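PDB 2IY9: subtilase cytotoxin subunit A from Escherichia coli, which cleaves the host endoplasmic reticulum chaperone BiP as the protease subunit of an AB5 toxin, triggering an ER stress response and eventually cell death. Local coordinates for residues A220-R225 with T229-G234; A94-S99 with T271-A276; A201-S206 with N244-I249; G280-M285 with T295-T300. All blocks are in the same frame, centred on the assembly; numbering follows the deposited sequence.

Contact 1. Residues A220-R225 with T229-G234; sequences ALAQYR and TPVLHG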
loop_
_atom_site.group_PDB
_atom_site.type_symbol
_atom_site.label_atom_id
_atom_site.label_comp_id
_atom_site.label_asym_id
_atom_site.label_seq_id
_atom_site.Cartn_x
_atom_site.Cartn_y
_atom_site.Cartn_z
ATOM N N ALA A 220 1.936 -10.878 1.497
ATOM C CA ALA A 220 3.403 -10.800 1.358
ATOM C C ALA A 220 4.024 -12.117 0.896
ATOM O O ALA A 220 3.720 -13.188 1.442
ATOM C CB ALA A 220 4.027 -10.374 2.669
ATOM N N LEU A 221 4.888 -12.019 -0.112
ATOM C CA LEU A 221 5.554 -13.185 -0.694
ATOM C C LEU A 221 6.964 -13.345 -0.168
ATOM O O LEU A 221 7.651 -12.356 0.116
ATOM C CB LEU A 221 5.629 -13.045 -2.214
ATOM C CG LEU A 221 4.302 -13.058 -2.968
ATOM C CD1 LEU A 221 4.493 -12.618 -4.407
ATOM C CD2 LEU A 221 3.633 -14.446 -2.880
ATOM N N ALA A 222 7.397 -14.600 -0.079
ATOM C CA ALA A 222 8.800 -14.932 0.172
ATOM C C ALA A 222 9.650 -14.517 -1.026
ATOM O O ALA A 222 9.146 -14.368 -2.140
ATOM C CB ALA A 222 8.945 -16.425 0.430
ATOM N N GLN A 223 10.946 -14.342 -0.788
ATOM C CA GLN A 223 11.875 -13.985 -1.848
ATOM C C GLN A 223 11.838 -15.009 -2.978
ATOM O O GLN A 223 11.811 -16.220 -2.734
ATOM C CB GLN A 223 13.292 -13.892 -1.282
ATOM C CG GLN A 223 14.319 -13.363 -2.269
ATOM C CD GLN A 223 15.610 -12.975 -1.584
ATOM O OE1 GLN A 223 15.622 -12.689 -0.381
ATOM N NE2 GLN A 223 16.706 -12.950 -2.343
ATOM N N TYR A 224 11.819 -14.501 -4.206
ATOM C CA TYR A 224 11.880 -15.318 -5.402
ATOM C C TYR A 224 12.572 -14.561 -6.539
ATOM O O TYR A 224 12.647 -13.325 -6.529
ATOM C CB TYR A 224 10.473 -15.752 -5.838
ATOM C CG TYR A 224 9.562 -14.604 -6.255
ATOM C CD1 TYR A 224 9.347 -14.311 -7.598
ATOM C CD2 TYR A 224 8.907 -13.827 -5.292
ATOM C CE1 TYR A 224 8.497 -13.259 -7.980
ATOM C CE2 TYR A 224 8.063 -12.782 -5.656
ATOM C CZ TYR A 224 7.859 -12.498 -6.995
ATOM O OH TYR A 224 7.018 -11.450 -7.345
ATOM N N ARG A 225 13.058 -15.309 -7.526
ATOM C CA ARG A 225 13.575 -14.724 -8.752
ATOM C C ARG A 225 12.499 -14.881 -9.806
ATOM O O ARG A 225 11.751 -15.863 -9.787
ATOM C CB ARG A 225 14.828 -15.467 -9.234
ATOM C CG ARG A 225 15.910 -15.687 -8.202
ATOM C CD ARG A 225 17.169 -16.252 -8.872
ATOM N NE ARG A 225 17.970 -15.192 -9.474
ATOM C CZ ARG A 225 19.170 -14.806 -9.045
ATOM N NH1 ARG A 225 19.760 -15.409 -8.010
ATOM N NH2 ARG A 225 19.792 -13.820 -9.670
ATOM N N THR A 229 8.257 -19.967 -8.881
ATOM C CA THR A 229 6.886 -19.870 -8.367
ATOM C C THR A 229 6.921 -19.313 -6.940
ATOM O O THR A 229 7.513 -19.925 -6.051
ATOM C CB THR A 229 6.169 -21.237 -8.386
ATOM O OG1 THR A 229 5.974 -21.664 -9.743
ATOM C CG2 THR A 229 4.819 -21.160 -7.668
ATOM N N PRO A 230 6.303 -18.140 -6.721
ATOM C CA PRO A 230 6.263 -17.534 -5.390
ATOM C C PRO A 230 5.424 -18.324 -4.415
ATOM O O PRO A 230 4.500 -19.045 -4.816
ATOM C CB PRO A 230 5.605 -16.163 -5.637
ATOM C CG PRO A 230 5.726 -15.928 -7.090
ATOM C CD PRO A 230 5.633 -17.289 -7.716
ATOM N N VAL A 231 5.784 -18.202 -3.145
ATOM C CA VAL A 231 4.983 -18.678 -2.035
ATOM C C VAL A 231 4.812 -17.497 -1.077
ATOM O O VAL A 231 5.630 -16.563 -1.084
ATOM C CB VAL A 231 5.660 -19.853 -1.303
ATOM C CG1 VAL A 231 5.696 -21.097 -2.192
ATOM C CG2 VAL A 231 7.062 -19.472 -0.858
ATOM N N LEU A 232 3.752 -17.528 -0.275
ATOM C CA LEU A 232 3.550 -16.490 0.739
ATOM C C LEU A 232 4.620 -16.587 1.816
ATOM O O LEU A 232 5.021 -17.693 2.191
ATOM C CB LEU A 232 2.146 -16.555 1.356
ATOM C CG LEU A 232 1.146 -15.524 0.797
ATOM C CD1 LEU A 232 0.744 -15.805 -0.650
ATOM C CD2 LEU A 232 -0.101 -15.398 1.680
ATOM N N HIS A 233 5.099 -15.430 2.274
ATOM C CA HIS A 233 5.994 -15.349 3.419
ATOM C C HIS A 233 5.293 -15.928 4.638
ATOM O O HIS A 233 4.161 -15.562 4.949
ATOM C CB HIS A 233 6.449 -13.898 3.664
ATOM C CG HIS A 233 7.165 -13.693 4.966
ATOM N ND1 HIS A 233 8.421 -14.204 5.220
ATOM C CD2 HIS A 233 6.798 -13.026 6.087
ATOM C CE1 HIS A 233 8.791 -13.873 6.445
ATOM N NE2 HIS A 233 7.822 -13.162 6.998
ATOM N N GLY A 234 5.966 -16.857 5.311
ATOM C CA GLY A 234 5.367 -17.585 6.427
ATOM C C GLY A 234 5.954 -17.147 7.752
ATOM O O GLY A 234 6.897 -16.356 7.784
HETATM O O HOH W 1 8.435 -16.821 -3.152
#

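Contact 2. Residues A94-S99 with T271-A276; sequences ASLIAS and TSEATA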
loop_
_atom_site.group_PDB
_atom_site.type_symbol
_atom_site.label_atom_id
_atom_site.label_comp_id
_atom_site.label_asym_id
_atom_site.label_seq_id
_atom_site.Cartn_x
_atom_site.Cartn_y
_atom_site.Cartn_z
ATOM N N ALA A 94 7.290 4.950 3.270
ATOM C CA ALA A 94 7.583 6.062 2.378
ATOM C C ALA A 94 8.835 5.779 1.564
ATOM O O ALA A 94 8.852 6.038 0.365
ATOM C CB ALA A 94 7.733 7.362 3.151
ATOM N N SER A 95 9.867 5.221 2.204
ATOM C CA SER A 95 11.109 4.940 1.488
ATOM C C SER A 95 10.894 3.891 0.399
ATOM O O SER A 95 11.410 4.049 -0.709
ATOM C CB SER A 95 12.266 4.582 2.431
ATOM O OG SER A 95 12.178 3.268 2.965
ATOM N N LEU A 96 10.115 2.843 0.701
ATOM C CA LEU A 96 9.857 1.776 -0.276
ATOM C C LEU A 96 9.092 2.274 -1.508
ATOM O O LEU A 96 9.332 1.811 -2.620
ATOM C CB LEU A 96 9.121 0.600 0.376
ATOM C CG LEU A 96 9.909 -0.166 1.443
ATOM C CD1 LEU A 96 8.998 -1.192 2.096
ATOM C CD2 LEU A 96 11.193 -0.829 0.871
ATOM N N ILE A 97 8.193 3.229 -1.284
ATOM C CA ILE A 97 7.423 3.858 -2.348
ATOM C C ILE A 97 8.285 4.819 -3.172
ATOM O O ILE A 97 8.262 4.782 -4.404
ATOM C CB ILE A 97 6.201 4.605 -1.773
ATOM C CG1 ILE A 97 5.226 3.618 -1.109
ATOM C CG2 ILE A 97 5.476 5.440 -2.863
ATOM C CD1 ILE A 97 4.220 4.319 -0.205
ATOM N N ALA A 98 9.045 5.677 -2.497
ATOM C CA ALA A 98 9.540 6.898 -3.163
ATOM C C ALA A 98 11.009 7.313 -2.974
ATOM O O ALA A 98 11.437 8.333 -3.545
ATOM C CB ALA A 98 8.623 8.058 -2.795
ATOM N N SER A 99 11.781 6.587 -2.164
ATOM C CA SER A 99 13.167 7.024 -1.885
ATOM C C SER A 99 13.999 7.217 -3.161
ATOM O O SER A 99 13.975 6.380 -4.057
ATOM C CB SER A 99 13.886 6.075 -0.916
ATOM O OG SER A 99 15.288 6.348 -0.907
ATOM N N THR A 271 3.577 -7.887 5.453
ATOM C CA THR A 271 2.591 -7.268 4.564
ATOM C C THR A 271 2.683 -5.741 4.488
ATOM O O THR A 271 2.199 -5.149 3.530
ATOM C CB THR A 271 1.152 -7.668 4.949
ATOM O OG1 THR A 271 0.889 -7.257 6.291
ATOM C CG2 THR A 271 0.952 -9.185 4.816
ATOM N N SER A 272 3.291 -5.099 5.488
ATOM C CA SER A 272 3.491 -3.641 5.427
ATOM C C SER A 272 4.359 -3.294 4.218
ATOM O O SER A 272 4.006 -2.433 3.395
ATOM C CB SER A 272 4.147 -3.116 6.710
ATOM O OG SER A 272 3.290 -3.268 7.833
ATOM N N GLU A 273 5.488 -3.991 4.110
ATOM C CA GLU A 273 6.437 -3.786 3.010
ATOM C C GLU A 273 5.815 -4.109 1.646
ATOM O O GLU A 273 6.000 -3.361 0.672
ATOM C CB GLU A 273 7.674 -4.665 3.227
ATOM C CG GLU A 273 8.541 -4.252 4.420
ATOM C CD GLU A 273 8.047 -4.751 5.776
ATOM O OE1 GLU A 273 7.008 -5.456 5.870
ATOM O OE2 GLU A 273 8.714 -4.423 6.781
ATOM N N ALA A 274 5.093 -5.230 1.586
ATOM C CA ALA A 274 4.411 -5.665 0.362
ATOM C C ALA A 274 3.396 -4.619 -0.106
ATOM O O ALA A 274 3.316 -4.306 -1.281
ATOM C CB ALA A 274 3.713 -7.018 0.584
ATOM N N THR A 275 2.631 -4.083 0.834
ATOM C CA THR A 275 1.667 -3.045 0.523
ATOM C C THR A 275 2.357 -1.812 -0.075
ATOM O O THR A 275 1.872 -1.243 -1.050
ATOM C CB THR A 275 0.879 -2.665 1.770
ATOM O OG1 THR A 275 0.212 -3.833 2.263
ATOM C CG2 THR A 275 -0.135 -1.560 1.468
ATOM N N ALA A 276 3.478 -1.401 0.516
ATOM C CA ALA A 276 4.200 -0.214 0.040
ATOM C C ALA A 276 4.609 -0.377 -1.422
ATOM O O ALA A 276 4.498 0.547 -2.237
ATOM C CB ALA A 276 5.410 0.066 0.922
#

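Contact 3. Residues A201-S206 with N244-I249; sequences AYHPVS and NNWVDI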
loop_
_atom_site.group_PDB
_atom_site.type_symbol
_atom_site.label_atom_id
_atom_site.label_comp_id
_atom_site.label_asym_id
_atom_site.label_seq_id
_atom_site.Cartn_x
_atom_site.Cartn_y
_atom_site.Cartn_z
ATOM N N ALA A 201 -10.167 -5.625 5.907
ATOM C CA ALA A 201 -11.304 -6.473 6.320
ATOM C C ALA A 201 -12.638 -6.093 5.654
ATOM O O ALA A 201 -13.623 -6.830 5.770
ATOM C CB ALA A 201 -11.453 -6.449 7.824
ATOM N N TYR A 202 -12.666 -4.945 4.971
ATOM C CA TYR A 202 -13.818 -4.558 4.177
ATOM C C TYR A 202 -14.171 -5.728 3.268
ATOM O O TYR A 202 -13.316 -6.244 2.528
ATOM C CB TYR A 202 -13.524 -3.287 3.369
ATOM C CG TYR A 202 -14.690 -2.760 2.547
ATOM C CD1 TYR A 202 -15.945 -2.538 3.130
ATOM C CD2 TYR A 202 -14.528 -2.456 1.195
ATOM C CE1 TYR A 202 -17.016 -2.045 2.372
ATOM C CE2 TYR A 202 -15.587 -1.965 0.430
ATOM C CZ TYR A 202 -16.829 -1.766 1.031
ATOM O OH TYR A 202 -17.872 -1.281 0.284
ATOM N N HIS A 203 -15.424 -6.170 3.360
ATOM C CA HIS A 203 -15.848 -7.416 2.706
ATOM C C HIS A 203 -17.227 -7.264 2.070
ATOM O O HIS A 203 -18.186 -7.925 2.487
ATOM C CB HIS A 203 -15.845 -8.555 3.727
ATOM C CG HIS A 203 -15.774 -9.923 3.120
ATOM N ND1 HIS A 203 -14.674 -10.374 2.425
ATOM C CD2 HIS A 203 -16.652 -10.954 3.143
ATOM C CE1 HIS A 203 -14.885 -11.616 2.025
ATOM N NE2 HIS A 203 -16.077 -11.992 2.449
ATOM N N PRO A 204 -17.326 -6.418 1.032
ATOM C CA PRO A 204 -18.640 -6.104 0.465
ATOM C C PRO A 204 -19.314 -7.347 -0.105
ATOM O O PRO A 204 -18.640 -8.228 -0.664
ATOM C CB PRO A 204 -18.318 -5.107 -0.656
ATOM C CG PRO A 204 -16.870 -5.278 -0.945
ATOM C CD PRO A 204 -16.231 -5.728 0.321
ATOM N N VAL A 205 -20.631 -7.428 0.035
ATOM C CA VAL A 205 -21.340 -8.596 -0.493
ATOM C C VAL A 205 -22.280 -8.300 -1.658
ATOM O O VAL A 205 -22.619 -9.205 -2.415
ATOM C CB VAL A 205 -22.083 -9.380 0.610
ATOM C CG1 VAL A 205 -21.071 -10.163 1.464
ATOM C CG2 VAL A 205 -22.926 -8.443 1.465
ATOM N N SER A 206 -22.709 -7.044 -1.804
ATOM C CA SER A 206 -23.527 -6.681 -2.956
ATOM C C SER A 206 -22.693 -6.608 -4.232
ATOM O O SER A 206 -21.506 -6.259 -4.198
ATOM C CB SER A 206 -24.311 -5.377 -2.722
ATOM O OG SER A 206 -23.485 -4.235 -2.887
ATOM N N ASN A 244 -8.340 -16.780 0.280
ATOM C CA ASN A 244 -9.117 -16.470 -0.902
ATOM C C ASN A 244 -10.345 -15.638 -0.525
ATOM O O ASN A 244 -11.000 -15.909 0.487
ATOM C CB ASN A 244 -9.522 -17.756 -1.618
ATOM C CG ASN A 244 -10.132 -17.494 -2.971
ATOM O OD1 ASN A 244 -11.288 -17.095 -3.074
ATOM N ND2 ASN A 244 -9.356 -17.708 -4.018
ATOM N N ASN A 245 -10.618 -14.611 -1.328
ATOM C CA ASN A 245 -11.716 -13.648 -1.099
ATOM C C ASN A 245 -11.455 -12.588 -0.004
ATOM O O ASN A 245 -12.299 -11.716 0.238
ATOM C CB ASN A 245 -13.057 -14.361 -0.860
ATOM C CG ASN A 245 -14.235 -13.589 -1.429
ATOM O OD1 ASN A 245 -15.318 -13.554 -0.833
ATOM N ND2 ASN A 245 -14.034 -12.966 -2.588
ATOM N N TRP A 246 -10.288 -12.670 0.644
ATOM C CA TRP A 246 -9.864 -11.664 1.623
ATOM C C TRP A 246 -8.519 -11.007 1.267
ATOM O O TRP A 246 -8.034 -10.151 2.006
ATOM C CB TRP A 246 -9.792 -12.273 3.028
ATOM C CG TRP A 246 -11.114 -12.742 3.533
ATOM C CD1 TRP A 246 -11.711 -13.951 3.285
ATOM C CD2 TRP A 246 -12.011 -12.011 4.373
ATOM N NE1 TRP A 246 -12.929 -14.018 3.931
ATOM C CE2 TRP A 246 -13.137 -12.840 4.604
ATOM C CE3 TRP A 246 -11.979 -10.732 4.947
ATOM C CZ2 TRP A 246 -14.224 -12.425 5.383
ATOM C CZ3 TRP A 246 -13.057 -10.325 5.738
ATOM C CH2 TRP A 246 -14.162 -11.177 5.950
ATOM N N VAL A 247 -7.941 -11.416 0.135
ATOM C CA VAL A 247 -6.660 -10.899 -0.355
ATOM C C VAL A 247 -6.788 -10.732 -1.872
ATOM O O VAL A 247 -7.170 -11.680 -2.567
ATOM C CB VAL A 247 -5.488 -11.880 -0.033
ATOM C CG1 VAL A 247 -4.165 -11.364 -0.600
ATOM C CG2 VAL A 247 -5.378 -12.155 1.498
ATOM N N ASP A 248 -6.472 -9.539 -2.381
ATOM C CA ASP A 248 -6.587 -9.260 -3.825
ATOM C C ASP A 248 -5.334 -9.608 -4.638
ATOM O O ASP A 248 -5.431 -10.037 -5.794
ATOM C CB ASP A 248 -6.967 -7.792 -4.057
ATOM C CG ASP A 248 -8.325 -7.446 -3.467
ATOM O OD1 ASP A 248 -9.338 -8.029 -3.910
ATOM O OD2 ASP A 248 -8.377 -6.609 -2.542
ATOM N N ILE A 249 -4.167 -9.420 -4.025
ATOM C CA ILE A 249 -2.883 -9.575 -4.708
ATOM C C ILE A 249 -1.793 -9.861 -3.678
ATOM O O ILE A 249 -1.886 -9.430 -2.515
ATOM C CB ILE A 249 -2.521 -8.295 -5.537
ATOM C CG1 ILE A 249 -1.440 -8.593 -6.588
ATOM C CG2 ILE A 249 -2.115 -7.123 -4.615
ATOM C CD1 ILE A 249 -1.247 -7.468 -7.612
HETATM O O HOH W 2 -12.354 -8.893 2.134
#

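Contact 4. Residues G280-M285 with T295-T300; sequences GVLAAM and TELKRT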
loop_
_atom_site.group_PDB
_atom_site.type_symbol
_atom_site.label_atom_id
_atom_site.label_comp_id
_atom_site.label_asym_id
_atom_site.label_seq_id
_atom_site.Cartn_x
_atom_site.Cartn_y
_atom_site.Cartn_z
ATOM N N GLY A 280 3.664 1.764 -4.821
ATOM C CA GLY A 280 4.640 2.365 -5.746
ATOM C C GLY A 280 4.339 2.045 -7.203
ATOM O O GLY A 280 4.511 2.891 -8.084
ATOM N N VAL A 281 3.880 0.826 -7.457
ATOM C CA VAL A 281 3.515 0.415 -8.817
ATOM C C VAL A 281 2.278 1.204 -9.260
ATOM O O VAL A 281 2.253 1.746 -10.350
ATOM C CB VAL A 281 3.285 -1.112 -8.929
ATOM C CG1 VAL A 281 2.789 -1.495 -10.343
ATOM C CG2 VAL A 281 4.575 -1.878 -8.558
ATOM N N LEU A 282 1.269 1.287 -8.403
ATOM C CA LEU A 282 0.097 2.091 -8.729
ATOM C C LEU A 282 0.460 3.566 -8.952
ATOM O O LEU A 282 -0.086 4.208 -9.856
ATOM C CB LEU A 282 -0.994 1.939 -7.672
ATOM C CG LEU A 282 -1.817 0.649 -7.680
ATOM C CD1 LEU A 282 -2.505 0.486 -6.299
ATOM C CD2 LEU A 282 -2.848 0.633 -8.798
ATOM N N ALA A 283 1.397 4.086 -8.162
ATOM C CA ALA A 283 1.884 5.466 -8.354
ATOM C C ALA A 283 2.469 5.656 -9.755
ATOM O O ALA A 283 2.160 6.640 -10.436
ATOM C CB ALA A 283 2.909 5.837 -7.290
ATOM N N ALA A 284 3.307 4.705 -10.171
ATOM C CA ALA A 284 3.933 4.717 -11.485
ATOM C C ALA A 284 2.888 4.707 -12.602
ATOM O O ALA A 284 2.995 5.461 -13.563
ATOM C CB ALA A 284 4.882 3.532 -11.625
ATOM N N MET A 285 1.876 3.849 -12.469
ATOM C CA MET A 285 0.763 3.818 -13.412
ATOM C C MET A 285 0.029 5.162 -13.479
ATOM O O MET A 285 -0.242 5.681 -14.575
ATOM C CB MET A 285 -0.220 2.722 -13.027
ATOM C CG MET A 285 0.377 1.324 -13.029
ATOM S SD MET A 285 -0.671 0.118 -12.216
ATOM C CE MET A 285 -2.109 0.025 -13.266
ATOM N N THR A 295 -11.508 2.358 -10.627
ATOM C CA THR A 295 -11.857 1.047 -11.179
ATOM C C THR A 295 -10.868 0.611 -12.265
ATOM O O THR A 295 -10.405 -0.537 -12.257
ATOM C CB THR A 295 -13.321 0.999 -11.687
ATOM O OG1 THR A 295 -14.211 1.245 -10.588
ATOM C CG2 THR A 295 -13.648 -0.380 -12.277
ATOM N N GLU A 296 -10.520 1.522 -13.172
ATOM C CA GLU A 296 -9.581 1.197 -14.252
ATOM C C GLU A 296 -8.171 0.872 -13.736
ATOM O O GLU A 296 -7.551 -0.088 -14.191
ATOM C CB GLU A 296 -9.517 2.298 -15.322
ATOM C CG GLU A 296 -8.678 1.875 -16.550
ATOM C CD GLU A 296 -8.276 3.015 -17.479
ATOM O OE1 GLU A 296 -8.797 4.150 -17.337
ATOM O OE2 GLU A 296 -7.426 2.763 -18.371
ATOM N N LEU A 297 -7.667 1.680 -12.803
ATOM C CA LEU A 297 -6.377 1.404 -12.163
ATOM C C LEU A 297 -6.382 0.041 -11.477
ATOM O O LEU A 297 -5.488 -0.779 -11.709
ATOM C CB LEU A 297 -6.021 2.505 -11.159
ATOM C CG LEU A 297 -5.344 3.754 -11.733
ATOM C CD1 LEU A 297 -5.508 4.923 -10.763
ATOM C CD2 LEU A 297 -3.864 3.472 -11.988
ATOM N N LYS A 298 -7.403 -0.209 -10.650
ATOM C CA LYS A 298 -7.507 -1.483 -9.934
ATOM C C LYS A 298 -7.587 -2.673 -10.898
ATOM O O LYS A 298 -6.842 -3.651 -10.743
ATOM C CB LYS A 298 -8.701 -1.489 -8.981
ATOM C CG LYS A 298 -8.868 -2.805 -8.212
ATOM C CD LYS A 298 -9.826 -2.659 -7.024
ATOM C CE LYS A 298 -10.042 -4.011 -6.363
ATOM N NZ LYS A 298 -10.964 -3.894 -5.212
ATOM N N ARG A 299 -8.482 -2.577 -11.881
ATOM C CA ARG A 299 -8.625 -3.604 -12.915
ATOM C C ARG A 299 -7.307 -3.893 -13.650
ATOM O O ARG A 299 -6.919 -5.045 -13.793
ATOM C CB ARG A 299 -9.723 -3.204 -13.924
ATOM C CG ARG A 299 -9.988 -4.242 -15.010
ATOM C CD ARG A 299 -11.070 -3.776 -15.996
ATOM N NE ARG A 299 -10.666 -2.577 -16.739
ATOM C CZ ARG A 299 -11.223 -1.368 -16.611
ATOM N NH1 ARG A 299 -12.233 -1.162 -15.772
ATOM N NH2 ARG A 299 -10.772 -0.355 -17.339
ATOM N N THR A 300 -6.619 -2.852 -14.119
ATOM C CA THR A 300 -5.367 -3.079 -14.836
ATOM C C THR A 300 -4.337 -3.766 -13.935
ATOM O O THR A 300 -3.669 -4.698 -14.366
ATOM C CB THR A 300 -4.810 -1.794 -15.473
ATOM O OG1 THR A 300 -5.773 -1.275 -16.401
ATOM C CG2 THR A 300 -3.501 -2.080 -16.223
#

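Contact 1. Residues A220-R225 with T229-G234
P230 puts its CG over the middle of one face of the Y224 ring, 3.8 Å from the centroid and 6° off the normal, a CH-pi contact. With Y224 CG held between its own backbone N and carbonyl carbon (chi1 64°), the ring is swung onto the proline. The other part of P230 faces L221, where P230 CB packs 3.8 Å from L221 CD2; the two side chains run side by side in the same direction. L221 CD2 also meets L232 CD1, and A222 CB touches V231 CG2.

Behind these apolar contacts the backbones are tied at one short point. H233 N donates to A220 O at 2.8 Å, and A222 N donates to V231 O, also at 2.8 Å. These two bonds flank L221 and L232, which form the non-hydrogen-bonded pair of a single antiparallel bridge, with their CA atoms 4.1 Å apart. Past the bridge the chains part, and a water takes over, sitting 2.7 Å from A222 O and accepting from V231 N at 3.0 Å.

Further out, the H233 ring is gripped at both nitrogens, by T238 and Q254. The chain thus doubles back on the end of strand 215-221, whose last residue, L221, is also bonded through its backbone to A251 and G253, the first of these in edge strand 249-252. V320 of strand 319-320 packs on L221, Y224 and P230, and A29 and I30 of helix 25-30 close on the tyrosine.

Contact 2. Residues A94-S99 with T271-A276
L96 and A276 meet through their CB atoms, 3.8 Å apart, each directed at the opposing helix. From that point the leucine reaches on along its neighbour. Its CG is set anti to its carbonyl carbon (chi1 -66°), and CD1 lands beside E273, 3.8 Å from E273 CA and 3.9 Å from E273 CG. The two side chains cross at a slant, so the leucine branch touches just the aliphatic base of the glutamate. E273 bends at chi2 (82°), which carries its carboxylate away from the leucine helix.

I97, one residue on, uses a different branch. Its CB does not aim at the partner, yet CG1 turns in and presses on the backbone, 3.4 Å from A276 O and 4.1 Å from A276 CB. A276 thus takes L96 on its methyl and I97 chiefly on its carbonyl oxygen, and its small side chain lets the helix axes come within 9.1 Å at a crossing angle of -29°. At the start of the second helix T275 N and T275 OG1 both donate to T271 O, arriving from opposite faces of its carbonyl plane; the OG1 bond is 2.7 Å long.

M93 of helix 84-98 extends the interface to S272 and A276, and S272 also touches H89. Two buried, nearly parallel helices, one carrying the histidine and the other opening with the Gly-Thr-Ser motif of the serine, are the hallmark of the subtilase core; H89 and S272, with D52, are the inferred charge relay system here.

Contact 3. Residues A201-S206 with N244-I249
H203 and W246 lie face to face, the imidazole stacked on the six-membered ring of the indole with centroids 3.6 Å apart and planes only 4° from parallel. W246 CZ2 sits over the centre of the imidazole, whereas H203 CE1 lies toward the rim of the indole, 3.3 Å from W246 CE2. The histidine gets there because its CG is anti to the backbone N (chi1 -159°), extending the ring toward the other loop. R196 makes a cation-pi interaction with W246, so the indole meets a cation as well as the imidazole.

N245 supplies the third part of the contact, approaching the edge of the imidazole instead of its face. N245 O lies close to the ring plane, 3.1 Å from H203 CE1, and the side-chain oxygen N245 OD1 is 3.5 Å from the same carbon, its amide turned 75° from the ring. This is a meeting of two surface loops of the subtilisin-like alpha/beta fold: the loop holding 201-206 runs between strand 176-180 and helix 207-211, while residues 244-249 lead into strand 249-252 at the edge of the parallel sheet.

A water in the imidazole plane fills out the polar side, 2.8 Å from H203 ND1. It donates to Y202 O, also at 2.8 Å, and more weakly to N245 O. A201 contributes through its carbonyl, A201 O lying 3.5 Å from W246 CZ3. T316 OG1 is hydrogen-bonded to N245 N and V247 O, bracketing the tryptophan along the chain. R217 spans the two segments, bonding Y202 O of one and forming a salt bridge with D248 of the other.

Contact 4. Residues G280-M285 with T295-T300
M285 and L297 lead a buried helix-helix contact in the subtilisin-like fold, where helix 271-288, the one that starts with the serine, packs on helix 294-304, which follows it after a short connection. The two segments run at 123° to each other with axes 10.9 Å apart, a wide crossing bridged by long side chains rather than by touching backbones. Both helices lie on the same face of the central parallel sheet: L282 rests on V178 and I216, L297 on L176. F330 of helix 323-331 packs on M285 and L297 alike.

L297 points its CB at the opposing helix and touches both L282 and M285. Its CD2 branch lies against the root of the methionine, 3.9 Å from M285 CB. L282 comes in from the neighbouring turn less closely; L282 CD2 is 4.4 Å from L297 CB and 4.2 Å from L297 O, so this part of the interface is looser.

The methionine does the remaining reaching. It leaves its helix extended, with chi2 at 167°, then bends at the sulfur (chi3 66°), and the bend brings its terminal methyl across the gap. There it runs past T300 in the opposite direction, alongside the methyl branch and not the hydroxyl. T300 CG2 stands anti to the threonine's backbone N, facing the methionine. M285 CE ends against the second helix, 3.9 Å from T300 CG2 and 3.8 Å from L297 O.

Contacts 2 and 4 are the core pair: both are buried helix crossings that use helix 271-288, one near its start beside the inferred active site, the other further along, and both rely on aliphatic side chains and apolar fit. They touch through I97 and G280. Contacts 1 and 3 lie farther from the centre of the chain and join a strand end to a loop (contact 1) and two loops (contact 3) with more polar chemistry, each with a bridging water. They differ in turn: contact 1 is largely buried and has a backbone bridge, whereas contact 3 is partly exposed and depends on ring stacking. A220 joins contact 1 to contact 2 by packing against T271 and A274.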